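Local coordinates for protein RE68036p (Drosophila melanogaster, PDB 1SQH) that is of unknown physiological role but probably transfers acyl groups to glycine, as an N-acyltransferase, at residues S232-L237 and A281-I286; L222-F227 and G250-A255. All coordinates share one frame; numbering follows the deposited sequence.

Contact 1: S232-L237 and A281-I286; sequences SGLGML and ALLKRI
Leu234 and Leu283 are the residues of 232-237 and 281-286 whose CA atoms come nearest, 10.0 Å apart, a span bridged by side chains alone. The setting matches the acetyltransferase (GNAT) fold: strand 234-239 closes the four-stranded antiparallel sheet, and its first residue, Leu234, is also backbone-bonded to Thr269 of strand 268-273, consistent with the splayed neighbouring strands of that fold. Met236, a selenomethionine, adopts left-handed helical backbone angles (phi 49°, psi 38°) within the strand. This breaks its regular course, and Leu234 and Leu237, three residues apart, both turn their CB atoms toward the helix. From the helix, the consecutive residues Leu282 and Leu283 answer them, one leucine to each. In both Leu234 (chi1 -86°) and Leu283 CG stands anti to the carbonyl carbon, beside the backbone N, and the two side chains slide past each other in opposite directions. Met256 and Ser257 of helix 248-263 also touch Leu234, while Ala270 and Ile272 of strand 268-273 lie against Leu283. The segments bury just 106 Å² between them, in two separate methyl contacts: Leu237 CD2 lies 4.3 Å from Leu282 CD1 on the more open side, and Leu234 CD2 meets Leu283 CD2 at 4.1 Å in the buried part.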
ATOM      1  N   SER A 232       1.314   3.830   5.026  1.00 20.07           N
ATOM      2  CA  SER A 232       1.418   4.206   6.439  1.00 20.30           C
ATOM      3  C   SER A 232       0.072   4.168   7.133  1.00 19.16           C
ATOM      4  O   SER A 232      -0.081   4.677   8.248  1.00 18.34           O
ATOM      5  CB  SER A 232       2.038   5.596   6.592  1.00 20.82           C
ATOM      6  OG  SER A 232       3.387   5.580   6.170  1.00 19.39           O
ATOM      7  N   GLY A 233      -0.899   3.555   6.459  1.00 17.88           N
ATOM      8  CA  GLY A 233      -2.239   3.422   6.998  1.00 16.71           C
ATOM      9  C   GLY A 233      -2.480   2.006   7.489  1.00 16.84           C
ATOM     10  O   GLY A 233      -1.540   1.304   7.853  1.00 16.75           O
ATOM     11  N   LEU A 234      -3.736   1.574   7.481  1.00 17.60           N
ATOM     12  CA  LEU A 234      -4.097   0.233   7.949  1.00 19.82           C
ATOM     13  C   LEU A 234      -4.146  -0.783   6.828  1.00 20.49           C
ATOM     14  O   LEU A 234      -4.532  -0.458   5.707  1.00 19.72           O
ATOM     15  CB  LEU A 234      -5.470   0.246   8.632  1.00 19.31           C
ATOM     16  CG  LEU A 234      -5.644   0.591  10.114  1.00 22.47           C
ATOM     17  CD1 LEU A 234      -4.778   1.769  10.504  1.00 21.26           C
ATOM     18  CD2 LEU A 234      -7.125   0.876  10.378  1.00 20.29           C
ATOM     19  N   GLY A 235      -3.777  -2.020   7.146  1.00 21.38           N
ATOM     20  CA  GLY A 235      -3.821  -3.075   6.150  1.00 23.45           C
ATOM     21  C   GLY A 235      -3.791  -4.494   6.708  1.00 23.54           C
ATOM     22  O   GLY A 235      -3.482  -4.715   7.880  1.00 21.45           O
HETATM   23  N   MSE A 236      -4.127  -5.450   5.843  1.00 25.26           N
HETATM   24  CA  MSE A 236      -4.123  -6.871   6.171  1.00 28.72           C
HETATM   25  C   MSE A 236      -4.834  -7.254   7.460  1.00 28.08           C
HETATM   26  O   MSE A 236      -4.375  -8.139   8.193  1.00 26.42           O
HETATM   27  CB  MSE A 236      -2.681  -7.369   6.225  1.00 34.04           C
HETATM   28  CG  MSE A 236      -1.975  -7.302   4.892  1.00 40.86           C
HETATM   29 SE   MSE A 236      -0.098  -6.947   5.105  1.00 58.08          SE
HETATM   30  CE  MSE A 236      -0.233  -4.999   5.177  1.00 49.68           C
ATOM     31  N   LEU A 237      -5.955  -6.596   7.739  1.00 28.03           N
ATOM     32  CA  LEU A 237      -6.713  -6.897   8.946  1.00 26.47           C
ATOM     33  C   LEU A 237      -7.344  -8.266   8.790  1.00 26.13           C
ATOM     34  O   LEU A 237      -7.807  -8.624   7.712  1.00 26.58           O
ATOM     35  CB  LEU A 237      -7.830  -5.867   9.161  1.00 23.90           C
ATOM     36  CG  LEU A 237      -8.820  -6.181  10.298  1.00 25.23           C
ATOM     37  CD1 LEU A 237      -8.071  -6.174  11.629  1.00 23.76           C
ATOM     38  CD2 LEU A 237      -9.958  -5.153  10.323  1.00 19.18           C
ATOM     39  N   ALA A 281     -17.741  -1.204   6.690  1.00 20.92           N
ATOM     40  CA  ALA A 281     -18.641  -0.858   7.777  1.00 22.36           C
ATOM     41  C   ALA A 281     -17.926  -0.563   9.091  1.00 22.23           C
ATOM     42  O   ALA A 281     -18.238   0.436   9.744  1.00 21.25           O
ATOM     43  CB  ALA A 281     -19.669  -1.958   7.979  1.00 20.92           C
ATOM     44  N   LEU A 282     -16.981  -1.414   9.490  1.00 20.69           N
ATOM     45  CA  LEU A 282     -16.276  -1.168  10.755  1.00 21.51           C
ATOM     46  C   LEU A 282     -15.337   0.026  10.640  1.00 20.10           C
ATOM     47  O   LEU A 282     -15.080   0.719  11.619  1.00 19.71           O
ATOM     48  CB  LEU A 282     -15.512  -2.417  11.223  1.00 22.80           C
ATOM     49  CG  LEU A 282     -14.268  -2.972  10.512  1.00 24.69           C
ATOM     50  CD1 LEU A 282     -13.004  -2.247  11.003  1.00 23.75           C
ATOM     51  CD2 LEU A 282     -14.143  -4.462  10.835  1.00 22.89           C
ATOM     52  N   LEU A 283     -14.831   0.283   9.440  1.00 19.23           N
ATOM     53  CA  LEU A 283     -13.942   1.430   9.282  1.00 19.55           C
ATOM     54  C   LEU A 283     -14.772   2.695   9.339  1.00 18.80           C
ATOM     55  O   LEU A 283     -14.345   3.721   9.863  1.00 17.68           O
ATOM     56  CB  LEU A 283     -13.191   1.369   7.956  1.00 17.00           C
ATOM     57  CG  LEU A 283     -12.014   0.394   7.913  1.00 17.40           C
ATOM     58  CD1 LEU A 283     -11.452   0.360   6.507  1.00 18.26           C
ATOM     59  CD2 LEU A 283     -10.954   0.819   8.919  1.00 16.20           C
ATOM     60  N   LYS A 284     -15.975   2.601   8.799  1.00 18.00           N
ATOM     61  CA  LYS A 284     -16.878   3.729   8.775  1.00 18.94           C
ATOM     62  C   LYS A 284     -17.296   4.096  10.195  1.00 17.92           C
ATOM     63  O   LYS A 284     -17.376   5.272  10.527  1.00 17.77           O
ATOM     64  CB  LYS A 284     -18.108   3.376   7.944  1.00 18.95           C
ATOM     65  CG  LYS A 284     -18.650   4.518   7.137  1.00 24.11           C
ATOM     66  CD  LYS A 284     -19.751   4.003   6.226  1.00 29.42           C
ATOM     67  CE  LYS A 284     -20.023   4.946   5.071  1.00 30.22           C
ATOM     68  NZ  LYS A 284     -21.021   4.329   4.153  1.00 31.30           N
ATOM     69  N   ARG A 285     -17.551   3.084  11.023  1.00 17.93           N
ATOM     70  CA  ARG A 285     -17.975   3.290  12.408  1.00 19.79           C
ATOM     71  C   ARG A 285     -16.897   4.020  13.218  1.00 19.92           C
ATOM     72  O   ARG A 285     -17.195   4.779  14.142  1.00 19.42           O
ATOM     73  CB  ARG A 285     -18.298   1.943  13.065  1.00 19.42           C
ATOM     74  CG  ARG A 285     -18.961   2.049  14.430  1.00 23.23           C
ATOM     75  CD  ARG A 285     -19.182   0.670  15.054  1.00 27.17           C
ATOM     76  NE  ARG A 285     -20.019   0.741  16.250  1.00 30.61           N
ATOM     77  CZ  ARG A 285     -19.589   1.092  17.463  1.00 31.17           C
ATOM     78  NH1 ARG A 285     -18.318   1.398  17.660  1.00 30.70           N
ATOM     79  NH2 ARG A 285     -20.440   1.156  18.481  1.00 32.07           N
ATOM     80  N   ILE A 286     -15.642   3.786  12.865  1.00 19.51           N
ATOM     81  CA  ILE A 286     -14.540   4.439  13.550  1.00 20.73           C
ATOM     82  C   ILE A 286     -14.437   5.889  13.079  1.00 21.51           C
ATOM     83  O   ILE A 286     -13.901   6.747  13.790  1.00 20.20           O
ATOM     84  CB  ILE A 286     -13.209   3.695  13.281  1.00 20.74           C
ATOM     85  CG1 ILE A 286     -13.207   2.380  14.069  1.00 19.59           C
ATOM     86  CG2 ILE A 286     -12.023   4.579  13.652  1.00 18.10           C
ATOM     87  CD1 ILE A 286     -12.082   1.435  13.726  1.00 22.62           C
TER

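Contact 2: L222-F227 and G250-A255; sequences LIAWIF and GLLAAA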
ATOM      1  N   LEU A 222      -2.079 -16.780  18.338  1.00 44.14           N
ATOM      2  CA  LEU A 222      -2.426 -15.566  17.587  1.00 42.74           C
ATOM      3  C   LEU A 222      -3.773 -15.818  16.912  1.00 41.72           C
ATOM      4  O   LEU A 222      -3.916 -16.768  16.144  1.00 42.17           O
ATOM      5  CB  LEU A 222      -1.359 -15.280  16.529  1.00 41.70           C
ATOM      6  CG  LEU A 222      -1.570 -14.072  15.618  1.00 40.63           C
ATOM      7  CD1 LEU A 222      -1.523 -12.778  16.421  1.00 38.27           C
ATOM      8  CD2 LEU A 222      -0.495 -14.085  14.544  1.00 40.05           C
ATOM      9  N   ILE A 223      -4.755 -14.962  17.171  1.00 40.27           N
ATOM     10  CA  ILE A 223      -6.078 -15.200  16.613  1.00 38.29           C
ATOM     11  C   ILE A 223      -6.634 -14.100  15.710  1.00 36.03           C
ATOM     12  O   ILE A 223      -7.627 -14.307  15.009  1.00 34.51           O
ATOM     13  CB  ILE A 223      -7.077 -15.497  17.771  1.00 40.02           C
ATOM     14  CG1 ILE A 223      -8.101 -16.535  17.317  1.00 40.70           C
ATOM     15  CG2 ILE A 223      -7.745 -14.201  18.257  1.00 38.35           C
ATOM     16  CD1 ILE A 223      -7.514 -17.916  17.125  1.00 42.15           C
ATOM     17  N   ALA A 224      -5.985 -12.941  15.731  1.00 34.71           N
ATOM     18  CA  ALA A 224      -6.397 -11.793  14.920  1.00 33.60           C
ATOM     19  C   ALA A 224      -5.230 -10.809  14.845  1.00 32.13           C
ATOM     20  O   ALA A 224      -4.440 -10.708  15.785  1.00 33.21           O
ATOM     21  CB  ALA A 224      -7.623 -11.118  15.543  1.00 32.01           C
ATOM     22  N   TRP A 225      -5.124 -10.076  13.742  1.00 28.07           N
ATOM     23  CA  TRP A 225      -4.013  -9.141  13.587  1.00 27.50           C
ATOM     24  C   TRP A 225      -4.304  -8.000  12.609  1.00 26.71           C
ATOM     25  O   TRP A 225      -5.244  -8.063  11.816  1.00 25.77           O
ATOM     26  CB  TRP A 225      -2.769  -9.916  13.132  1.00 24.97           C
ATOM     27  CG  TRP A 225      -3.048 -10.779  11.940  1.00 23.08           C
ATOM     28  CD1 TRP A 225      -3.092 -10.384  10.634  1.00 23.24           C
ATOM     29  CD2 TRP A 225      -3.454 -12.153  11.956  1.00 21.64           C
ATOM     30  NE1 TRP A 225      -3.510 -11.422   9.834  1.00 22.75           N
ATOM     31  CE2 TRP A 225      -3.740 -12.519  10.620  1.00 23.35           C
ATOM     32  CE3 TRP A 225      -3.611 -13.107  12.969  1.00 21.48           C
ATOM     33  CZ2 TRP A 225      -4.178 -13.804  10.274  1.00 23.02           C
ATOM     34  CZ3 TRP A 225      -4.049 -14.386  12.626  1.00 21.47           C
ATOM     35  CH2 TRP A 225      -4.327 -14.720  11.286  1.00 20.72           C
ATOM     36  N   ILE A 226      -3.479  -6.960  12.675  1.00 26.78           N
ATOM     37  CA  ILE A 226      -3.623  -5.798  11.813  1.00 27.32           C
ATOM     38  C   ILE A 226      -2.216  -5.227  11.604  1.00 27.71           C
ATOM     39  O   ILE A 226      -1.384  -5.252  12.513  1.00 27.50           O
ATOM     40  CB  ILE A 226      -4.584  -4.759  12.470  1.00 28.72           C
ATOM     41  CG1 ILE A 226      -5.158  -3.809  11.415  1.00 29.04           C
ATOM     42  CG2 ILE A 226      -3.854  -3.975  13.552  1.00 28.04           C
ATOM     43  CD1 ILE A 226      -4.230  -2.708  11.028  1.00 31.34           C
ATOM     44  N   PHE A 227      -1.944  -4.738  10.399  1.00 27.65           N
ATOM     45  CA  PHE A 227      -0.626  -4.190  10.069  1.00 27.16           C
ATOM     46  C   PHE A 227      -0.695  -2.730   9.668  1.00 27.45           C
ATOM     47  O   PHE A 227      -1.776  -2.205   9.386  1.00 28.96           O
ATOM     48  CB  PHE A 227      -0.027  -4.896   8.850  1.00 25.97           C
ATOM     49  CG  PHE A 227       0.584  -6.221   9.130  1.00 27.12           C
ATOM     50  CD1 PHE A 227      -0.206  -7.365   9.221  1.00 25.99           C
ATOM     51  CD2 PHE A 227       1.971  -6.339   9.239  1.00 25.47           C
ATOM     52  CE1 PHE A 227       0.379  -8.616   9.413  1.00 27.28           C
ATOM     53  CE2 PHE A 227       2.573  -7.583   9.434  1.00 26.44           C
ATOM     54  CZ  PHE A 227       1.778  -8.726   9.519  1.00 27.61           C
ATOM     55  N   GLY A 250     -13.025  -4.548  14.866  1.00 20.85           N
ATOM     56  CA  GLY A 250     -13.146  -3.119  15.076  1.00 21.32           C
ATOM     57  C   GLY A 250     -12.137  -2.624  16.100  1.00 22.54           C
ATOM     58  O   GLY A 250     -11.684  -1.478  16.039  1.00 22.04           O
ATOM     59  N   LEU A 251     -11.781  -3.490  17.043  1.00 22.16           N
ATOM     60  CA  LEU A 251     -10.820  -3.122  18.075  1.00 22.68           C
ATOM     61  C   LEU A 251      -9.442  -2.918  17.447  1.00 21.77           C
ATOM     62  O   LEU A 251      -8.775  -1.914  17.711  1.00 22.84           O
ATOM     63  CB  LEU A 251     -10.766  -4.206  19.164  1.00 20.75           C
ATOM     64  CG  LEU A 251      -9.981  -3.839  20.428  1.00 19.86           C
ATOM     65  CD1 LEU A 251     -10.504  -4.633  21.607  1.00 21.02           C
ATOM     66  CD2 LEU A 251      -8.509  -4.094  20.216  1.00 21.15           C
ATOM     67  N   LEU A 252      -9.016  -3.863  16.611  1.00 21.27           N
ATOM     68  CA  LEU A 252      -7.715  -3.736  15.960  1.00 19.52           C
ATOM     69  C   LEU A 252      -7.657  -2.435  15.179  1.00 18.68           C
ATOM     70  O   LEU A 252      -6.746  -1.622  15.368  1.00 18.54           O
ATOM     71  CB  LEU A 252      -7.439  -4.909  15.001  1.00 21.75           C
ATOM     72  CG  LEU A 252      -6.759  -6.197  15.508  1.00 22.43           C
ATOM     73  CD1 LEU A 252      -5.595  -5.846  16.431  1.00 19.76           C
ATOM     74  CD2 LEU A 252      -7.741  -7.048  16.241  1.00 23.95           C
ATOM     75  N   ALA A 253      -8.641  -2.217  14.314  1.00 17.25           N
ATOM     76  CA  ALA A 253      -8.651  -1.004  13.505  1.00 17.22           C
ATOM     77  C   ALA A 253      -8.595   0.279  14.328  1.00 15.71           C
ATOM     78  O   ALA A 253      -7.908   1.233  13.956  1.00 16.45           O
ATOM     79  CB  ALA A 253      -9.877  -0.987  12.583  1.00 15.33           C
ATOM     80  N   ALA A 254      -9.319   0.321  15.436  1.00 16.39           N
ATOM     81  CA  ALA A 254      -9.314   1.529  16.257  1.00 18.94           C
ATOM     82  C   ALA A 254      -7.939   1.721  16.891  1.00 21.35           C
ATOM     83  O   ALA A 254      -7.346   2.804  16.802  1.00 21.25           O
ATOM     84  CB  ALA A 254     -10.403   1.444  17.336  1.00 18.17           C
ATOM     85  N   ALA A 255      -7.416   0.657  17.501  1.00 21.87           N
ATOM     86  CA  ALA A 255      -6.118   0.715  18.162  1.00 23.28           C
ATOM     87  C   ALA A 255      -4.996   1.108  17.200  1.00 25.41           C
ATOM     88  O   ALA A 255      -4.218   2.031  17.482  1.00 23.69           O
ATOM     89  CB  ALA A 255      -5.807  -0.619  18.813  1.00 23.07           C
TER
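Leu252 lies alongside Ile226, the two side chains running past each other in opposite directions, with Leu252 CB 3.8 Å from Ile226 CB. The branch that widens this overlap is CG2 of Ile226: with CG1 placed anti to the backbone N (chi1 -159°), CG2 falls between N and the carbonyl carbon and comes within 3.8 Å of Leu252 CD1. The other methyl of Leu252, CD2, reaches back along the strand to Ala224 CB at 4.1 Å. Between these two points Leu252 CG covers the backbone carbonyl carbon of Trp225, whose own CB points away from the helix. The axes of strand 222-227 and helix 250-255 approach to 8.3 Å and their N-to-C directions differ by 28°, the layered alpha/beta packing of a GNAT-type domain. A classic beta bulge, in which Ile223 and Ala224 both face Ile214, lies at one end of the patch. Leu212 and Ile214 of strand 211-216 and Leu237 of strand 234-239 also touch Leu252, which thus spans three strands. Cutting Leu252 back to an alanine is likely to open a gap over Ala224 and leave Ile226 CG2 without the methyl it packs on. No hydrogen bond crosses the interface, so helix and sheet are matched here by shape and by the burial of hydrocarbon.

How the contacts relate
Strand 222-228 comes first in the chain and is followed, antiparallel and next to it in the sheet, by strand 234-239 and then by helix 248-263, whose segment 250-255 returns to the first strand and closes the loop of contact 2. Contact 1 starts inside that loop, on the second strand, and closes only after strand 268-273, on helix 277-286. The loops therefore cross. The centres of the two contacts lie about 9 Å apart, and their residues touch directly: Gly235 O probably accepts a hydrogen bond from Phe227 N at 3.0 Å, joining the neighbouring strands, while Ile286 packs against Ala253 and Ala254. Together they tie two adjacent strands to two successive helices within the FR47-like region.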